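Local structure of folylpolyglutamate synthase/dihydrofolate synthase (Thermotoga maritima, 1O5Z) at residues P344-I349 against E409-A414; V371-V376 against K396-I401. The protein probably catalyses the ATP-dependent addition of L-glutamate to dihydropteroate and to tetrahydrofolate polyglutamates, as a magnesium-dependent ligase of folate biosynthesis. All blocks are in the same frame, centred on the assembly; numbering follows the deposited sequence.

Contact 1: P344-I349 against E409-A414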
loop_
_atom_site.group_PDB
_atom_site.type_symbol
_atom_site.label_atom_id
_atom_site.label_comp_id
_atom_site.label_asym_id
_atom_site.label_seq_id
_atom_site.Cartn_x
_atom_site.Cartn_y
_atom_site.Cartn_z
ATOM N N PRO A 344 9.688 0.204 -27.201
ATOM C CA PRO A 344 10.534 -0.959 -26.956
ATOM C C PRO A 344 10.831 -1.057 -25.491
ATOM O O PRO A 344 11.123 -0.039 -24.870
ATOM C CB PRO A 344 11.818 -0.647 -27.721
ATOM C CG PRO A 344 11.819 0.820 -27.888
ATOM C CD PRO A 344 10.404 1.256 -27.944
ATOM N N LEU A 345 10.738 -2.262 -24.950
ATOM C CA LEU A 345 10.850 -2.496 -23.525
ATOM C C LEU A 345 11.819 -3.602 -23.203
ATOM O O LEU A 345 12.014 -4.515 -23.989
ATOM C CB LEU A 345 9.518 -2.905 -22.934
ATOM C CG LEU A 345 8.381 -1.900 -23.021
ATOM C CD1 LEU A 345 7.174 -2.557 -22.403
ATOM C CD2 LEU A 345 8.718 -0.547 -22.329
ATOM N N SER A 346 12.406 -3.488 -22.026
ATOM C CA SER A 346 13.291 -4.483 -21.464
ATOM C C SER A 346 12.673 -4.894 -20.127
ATOM O O SER A 346 11.957 -4.129 -19.525
ATOM C CB SER A 346 14.695 -3.907 -21.247
ATOM O OG SER A 346 15.326 -3.630 -22.470
ATOM N N LEU A 347 12.917 -6.132 -19.718
ATOM C CA LEU A 347 12.361 -6.728 -18.527
ATOM C C LEU A 347 13.523 -7.152 -17.697
ATOM O O LEU A 347 14.385 -7.879 -18.189
ATOM C CB LEU A 347 11.606 -8.004 -18.862
ATOM C CG LEU A 347 11.004 -8.807 -17.709
ATOM C CD1 LEU A 347 10.038 -7.984 -16.848
ATOM C CD2 LEU A 347 10.267 -9.939 -18.357
ATOM N N VAL A 348 13.508 -6.728 -16.438
ATOM C CA VAL A 348 14.376 -7.278 -15.425
ATOM C C VAL A 348 13.447 -7.981 -14.442
ATOM O O VAL A 348 12.626 -7.335 -13.785
ATOM C CB VAL A 348 15.239 -6.189 -14.775
ATOM C CG1 VAL A 348 16.142 -6.772 -13.665
ATOM C CG2 VAL A 348 16.067 -5.458 -15.870
ATOM N N ILE A 349 13.572 -9.320 -14.386
ATOM C CA ILE A 349 12.690 -10.169 -13.593
ATOM C C ILE A 349 13.427 -11.111 -12.590
ATOM O O ILE A 349 14.423 -11.743 -12.904
ATOM C CB ILE A 349 11.666 -10.891 -14.522
ATOM C CG1 ILE A 349 10.511 -11.513 -13.715
ATOM C CG2 ILE A 349 12.343 -11.900 -15.462
ATOM C CD1 ILE A 349 9.281 -11.678 -14.524
ATOM N N GLU A 409 21.335 -1.287 -14.654
ATOM C CA GLU A 409 22.375 -0.432 -15.220
ATOM C C GLU A 409 22.602 -0.736 -16.702
ATOM O O GLU A 409 22.965 0.153 -17.473
ATOM C CB GLU A 409 23.666 -0.535 -14.373
ATOM C CG GLU A 409 24.816 0.357 -14.810
ATOM C CD GLU A 409 25.508 -0.169 -16.062
ATOM O OE1 GLU A 409 26.200 0.616 -16.761
ATOM O OE2 GLU A 409 25.348 -1.371 -16.357
ATOM N N SER A 410 22.324 -1.979 -17.092
ATOM C CA SER A 410 22.629 -2.520 -18.401
ATOM C C SER A 410 21.625 -2.206 -19.505
ATOM O O SER A 410 21.909 -2.406 -20.690
ATOM C CB SER A 410 22.787 -4.025 -18.247
ATOM O OG SER A 410 23.968 -4.210 -17.457
ATOM N N THR A 411 20.453 -1.718 -19.121
ATOM C CA THR A 411 19.434 -1.396 -20.104
ATOM C C THR A 411 19.537 0.040 -20.614
ATOM O O THR A 411 20.061 0.928 -19.946
ATOM C CB THR A 411 18.053 -1.670 -19.542
ATOM O OG1 THR A 411 17.874 -1.002 -18.290
ATOM C CG2 THR A 411 17.917 -3.134 -19.159
ATOM N N GLU A 412 19.056 0.204 -21.838
ATOM C CA GLU A 412 18.876 1.476 -22.517
ATOM C C GLU A 412 17.381 1.804 -22.608
ATOM O O GLU A 412 16.980 2.977 -22.478
ATOM C CB GLU A 412 19.407 1.376 -23.944
ATOM C CG GLU A 412 20.763 0.713 -24.065
ATOM C CD GLU A 412 21.909 1.645 -23.692
ATOM O OE1 GLU A 412 21.847 2.314 -22.631
ATOM O OE2 GLU A 412 22.887 1.708 -24.472
ATOM N N ARG A 413 16.578 0.758 -22.858
ATOM C CA ARG A 413 15.163 0.876 -23.065
ATOM C C ARG A 413 14.468 1.129 -21.774
ATOM O O ARG A 413 14.989 0.834 -20.716
ATOM C CB ARG A 413 14.594 -0.407 -23.654
ATOM C CG ARG A 413 15.099 -0.765 -25.039
ATOM C CD ARG A 413 14.761 -2.228 -25.386
ATOM N NE ARG A 413 15.205 -2.672 -26.696
ATOM C CZ ARG A 413 16.208 -3.522 -26.934
ATOM N NH1 ARG A 413 16.940 -4.056 -25.968
ATOM N NH2 ARG A 413 16.487 -3.848 -28.186
ATOM N N ALA A 414 13.274 1.689 -21.875
ATOM C CA ALA A 414 12.352 1.685 -20.767
ATOM C C ALA A 414 12.270 0.248 -20.149
ATOM O O ALA A 414 12.010 -0.744 -20.859
ATOM C CB ALA A 414 10.982 2.201 -21.232
HETATM O O HOH W 1 12.176 2.372 -24.599
#

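Contact 2: V371-V376 against K396-I401. With SO4 (sulfate ion), chain E.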
loop_
_atom_site.group_PDB
_atom_site.type_symbol
_atom_site.label_atom_id
_atom_site.label_comp_id
_atom_site.label_asym_id
_atom_site.label_seq_id
_atom_site.Cartn_x
_atom_site.Cartn_y
_atom_site.Cartn_z
ATOM N N VAL A 371 15.010 -9.590 -22.258
ATOM C CA VAL A 371 14.641 -10.196 -21.007
ATOM C C VAL A 371 15.911 -10.574 -20.261
ATOM O O VAL A 371 16.808 -11.245 -20.779
ATOM C CB VAL A 371 13.688 -11.403 -21.181
ATOM C CG1 VAL A 371 13.324 -12.034 -19.822
ATOM C CG2 VAL A 371 12.417 -10.987 -21.932
ATOM N N ILE A 372 15.971 -10.066 -19.040
ATOM C CA ILE A 372 17.053 -10.277 -18.128
ATOM C C ILE A 372 16.453 -10.851 -16.843
ATOM O O ILE A 372 15.638 -10.228 -16.218
ATOM C CB ILE A 372 17.737 -8.954 -17.796
ATOM C CG1 ILE A 372 18.225 -8.261 -19.068
ATOM C CG2 ILE A 372 18.863 -9.195 -16.796
ATOM C CD1 ILE A 372 18.691 -6.846 -18.808
ATOM N N VAL A 373 16.877 -12.058 -16.483
ATOM C CA VAL A 373 16.502 -12.692 -15.254
ATOM C C VAL A 373 17.613 -12.316 -14.288
ATOM O O VAL A 373 18.799 -12.349 -14.628
ATOM C CB VAL A 373 16.456 -14.236 -15.400
ATOM C CG1 VAL A 373 15.995 -14.885 -14.108
ATOM C CG2 VAL A 373 15.531 -14.644 -16.568
ATOM N N THR A 374 17.221 -11.995 -13.072
ATOM C CA THR A 374 18.163 -11.555 -12.049
ATOM C C THR A 374 17.847 -12.244 -10.753
ATOM O O THR A 374 16.806 -12.887 -10.646
ATOM C CB THR A 374 18.078 -10.032 -11.921
ATOM O OG1 THR A 374 19.198 -9.590 -11.186
ATOM C CG2 THR A 374 16.860 -9.562 -11.140
ATOM N N ARG A 375 18.740 -12.177 -9.783
ATOM C CA ARG A 375 18.443 -12.780 -8.465
ATOM C C ARG A 375 17.727 -11.832 -7.518
ATOM O O ARG A 375 18.248 -10.788 -7.223
ATOM C CB ARG A 375 19.709 -13.191 -7.746
ATOM C CG ARG A 375 20.472 -14.207 -8.407
ATOM C CD ARG A 375 21.579 -14.648 -7.567
ATOM N NE ARG A 375 21.080 -15.389 -6.423
ATOM C CZ ARG A 375 21.032 -16.710 -6.357
ATOM N NH1 ARG A 375 21.442 -17.449 -7.379
ATOM N NH2 ARG A 375 20.553 -17.291 -5.269
ATOM N N VAL A 376 16.569 -12.221 -6.989
ATOM C CA VAL A 376 15.978 -11.500 -5.870
ATOM C C VAL A 376 16.977 -11.383 -4.707
ATOM O O VAL A 376 17.556 -12.376 -4.246
ATOM C CB VAL A 376 14.709 -12.158 -5.374
ATOM C CG1 VAL A 376 14.136 -11.369 -4.210
ATOM C CG2 VAL A 376 13.674 -12.270 -6.503
ATOM N N LYS A 396 13.483 -16.230 -26.560
ATOM C CA LYS A 396 14.808 -16.501 -27.176
ATOM C C LYS A 396 15.884 -15.647 -26.519
ATOM O O LYS A 396 17.062 -16.001 -26.421
ATOM C CB LYS A 396 14.777 -16.215 -28.686
ATOM N N ASN A 397 15.430 -14.504 -26.063
ATOM C CA ASN A 397 16.241 -13.498 -25.428
ATOM C C ASN A 397 17.210 -13.994 -24.316
ATOM O O ASN A 397 18.428 -13.666 -24.303
ATOM C CB ASN A 397 15.285 -12.398 -24.815
ATOM C CG ASN A 397 14.101 -11.977 -25.790
ATOM O OD1 ASN A 397 14.276 -11.880 -27.011
ATOM N ND2 ASN A 397 12.916 -11.739 -25.224
ATOM N N VAL A 398 16.663 -14.755 -23.368
ATOM C CA VAL A 398 17.124 -14.642 -21.959
ATOM C C VAL A 398 18.613 -14.351 -21.673
ATOM O O VAL A 398 19.499 -15.056 -22.141
ATOM C CB VAL A 398 16.685 -15.836 -21.137
ATOM C CG1 VAL A 398 16.929 -15.557 -19.668
ATOM C CG2 VAL A 398 15.222 -16.100 -21.404
ATOM N N GLU A 399 18.851 -13.294 -20.878
ATOM C CA GLU A 399 20.152 -13.053 -20.256
ATOM C C GLU A 399 19.984 -13.228 -18.784
ATOM O O GLU A 399 18.906 -13.090 -18.270
ATOM C CB GLU A 399 20.692 -11.650 -20.508
ATOM C CG GLU A 399 20.533 -11.192 -21.936
ATOM C CD GLU A 399 20.796 -9.717 -22.115
ATOM O OE1 GLU A 399 21.607 -9.159 -21.350
ATOM O OE2 GLU A 399 20.192 -9.141 -23.044
ATOM N N VAL A 400 21.080 -13.545 -18.126
ATOM C CA VAL A 400 21.119 -13.658 -16.696
ATOM C C VAL A 400 22.089 -12.628 -16.229
ATOM O O VAL A 400 23.269 -12.689 -16.551
ATOM C CB VAL A 400 21.585 -15.047 -16.230
ATOM C CG1 VAL A 400 21.465 -15.164 -14.691
ATOM C CG2 VAL A 400 20.783 -16.147 -16.937
ATOM N N ILE A 401 21.578 -11.658 -15.482
ATOM C CA ILE A 401 22.449 -10.696 -14.793
ATOM C C ILE A 401 22.034 -10.768 -13.351
ATOM O O ILE A 401 20.960 -10.260 -12.946
ATOM C CB ILE A 401 22.308 -9.260 -15.317
ATOM C CG1 ILE A 401 22.552 -9.169 -16.824
ATOM C CG2 ILE A 401 23.296 -8.365 -14.600
ATOM C CD1 ILE A 401 22.358 -7.775 -17.379
HETATM S S SO4 E . 20.306 -21.055 -6.144
HETATM O O1 SO4 E . 19.385 -20.030 -6.649
HETATM O O2 SO4 E . 21.500 -20.921 -6.992
HETATM O O3 SO4 E . 19.734 -22.372 -6.455
HETATM O O4 SO4 E . 20.441 -20.853 -4.683
#

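Contact 1: P344-I349 against E409-A414
Strand 345-349 and the loop that leads from helix 404-409 into strand 414-418 meet at the start of two parallel neighbours in the sheet of the C-terminal glutamate ligase domain, where Ser346 N donates to Ala414 O over 3.0 Å. This bond is nearly straight, with an N-H...O angle of 165°. The same oxygen also receives a CH...O contact from Leu345 CA, 3.4 Å away. One residue earlier the direct pairing gives way to solvent: a water donates to Pro344 O at 2.6 Å and accepts from Ala414 N at 3.0 Å, bridging the two segments.

A single branch of Leu345, CD2, rests on Ala414 CB at 3.7 Å, while Ser346 points toward the 409-414 loop, its CB 3.9 Å from Thr411 CG2, a methyl that also comes loosely up to Val348. The Thr411 hydroxyl is engaged elsewhere, with Thr415, Lys316 and the carbonyl of Ile408. With CG anti to its own carbonyl carbon (chi1 -64°), Arg413 runs extended from CG to NE past Ser346, its CD 3.3 Å from Ser346 OG. The serine oxygen and Pro344 CB both lie at the edge of the guanidinium, near its plane.

Ser346 OG is buried here against the aliphatic part of Arg413 without a hydrogen-bond partner in the model. Between the two segments themselves, one direct backbone bond, one water bridge and apolar packing make the junction, and the strand pairing carries on beyond it through backbone bonds of Ser346 and Val348 to Val416.

Contact 2: V371-V376 against K396-I401
Val371-Thr374 and Val398-Ile401 run side by side in parallel, paired residue for residue and closest at Ile372 and Glu399, whose CA atoms are 4.7 Å apart. Three backbone bonds alternate between the two strands: Glu399 N to Val371 O at 2.9 Å, Val373 N to Glu399 O at 2.9 Å, and Ile401 N to Val373 O at 3.0 Å. The last is the most bent, with an N-H...O angle of 149°. Beyond it a side chain takes over, for Thr374 OG1, placed anti to the backbone N (chi1 -166°), donates in the carbonyl plane to Ile401 O at a short 2.6 Å.

The pairing closes a right-handed beta-alpha-beta crossover, in which helix 384-394 joins strand 370-373 to the edge strand 399-400. Val373 faces that helix, touching Leu387 and Ala391, and its CG2 meets Val398 CG1 at 3.5 Å. Toward helix 404-409, Ile372 CG2 lies 3.7 Å from Ile401 CG1 and equally close to its CB. The extended Glu399 side chain passes near Ile372, but its carboxylate is engaged by a salt bridge to Arg370. The side chains of Asn397 and Val371 cross at about a right angle, with ND2 3.4 Å from Val371 CG2. Arg375, bent at chi3 (69°), contacts through weak hydrogen bonds from NH1 and NH2 a sulfate, probably from the crystallisation liquor, that also accepts bonds from Met384 N and Asn385 ND2.

Contacts 1 and 2 illustrate how the parallel part of a mixed sheet can be built from nested chain segments. Their centres lie 11 Å apart in the six-stranded mixed sheet of the glutamate ligase domain, and contact 2 falls entirely within the chain excursion that contact 1 closes. Strands 345-349 and 370-373 are neighbours and join the two contacts directly, through Leu347 O to Ile372 N and Ile349 O to Thr374 N, each 2.8 Å and probably a hydrogen bond. Thr411 CG2 packs on Ile372 CD1 as well. Across the sheet the order is 414-418, 345-349, 370-373, 399-400, so contact 1 sits further inside and contact 2 completes the edge.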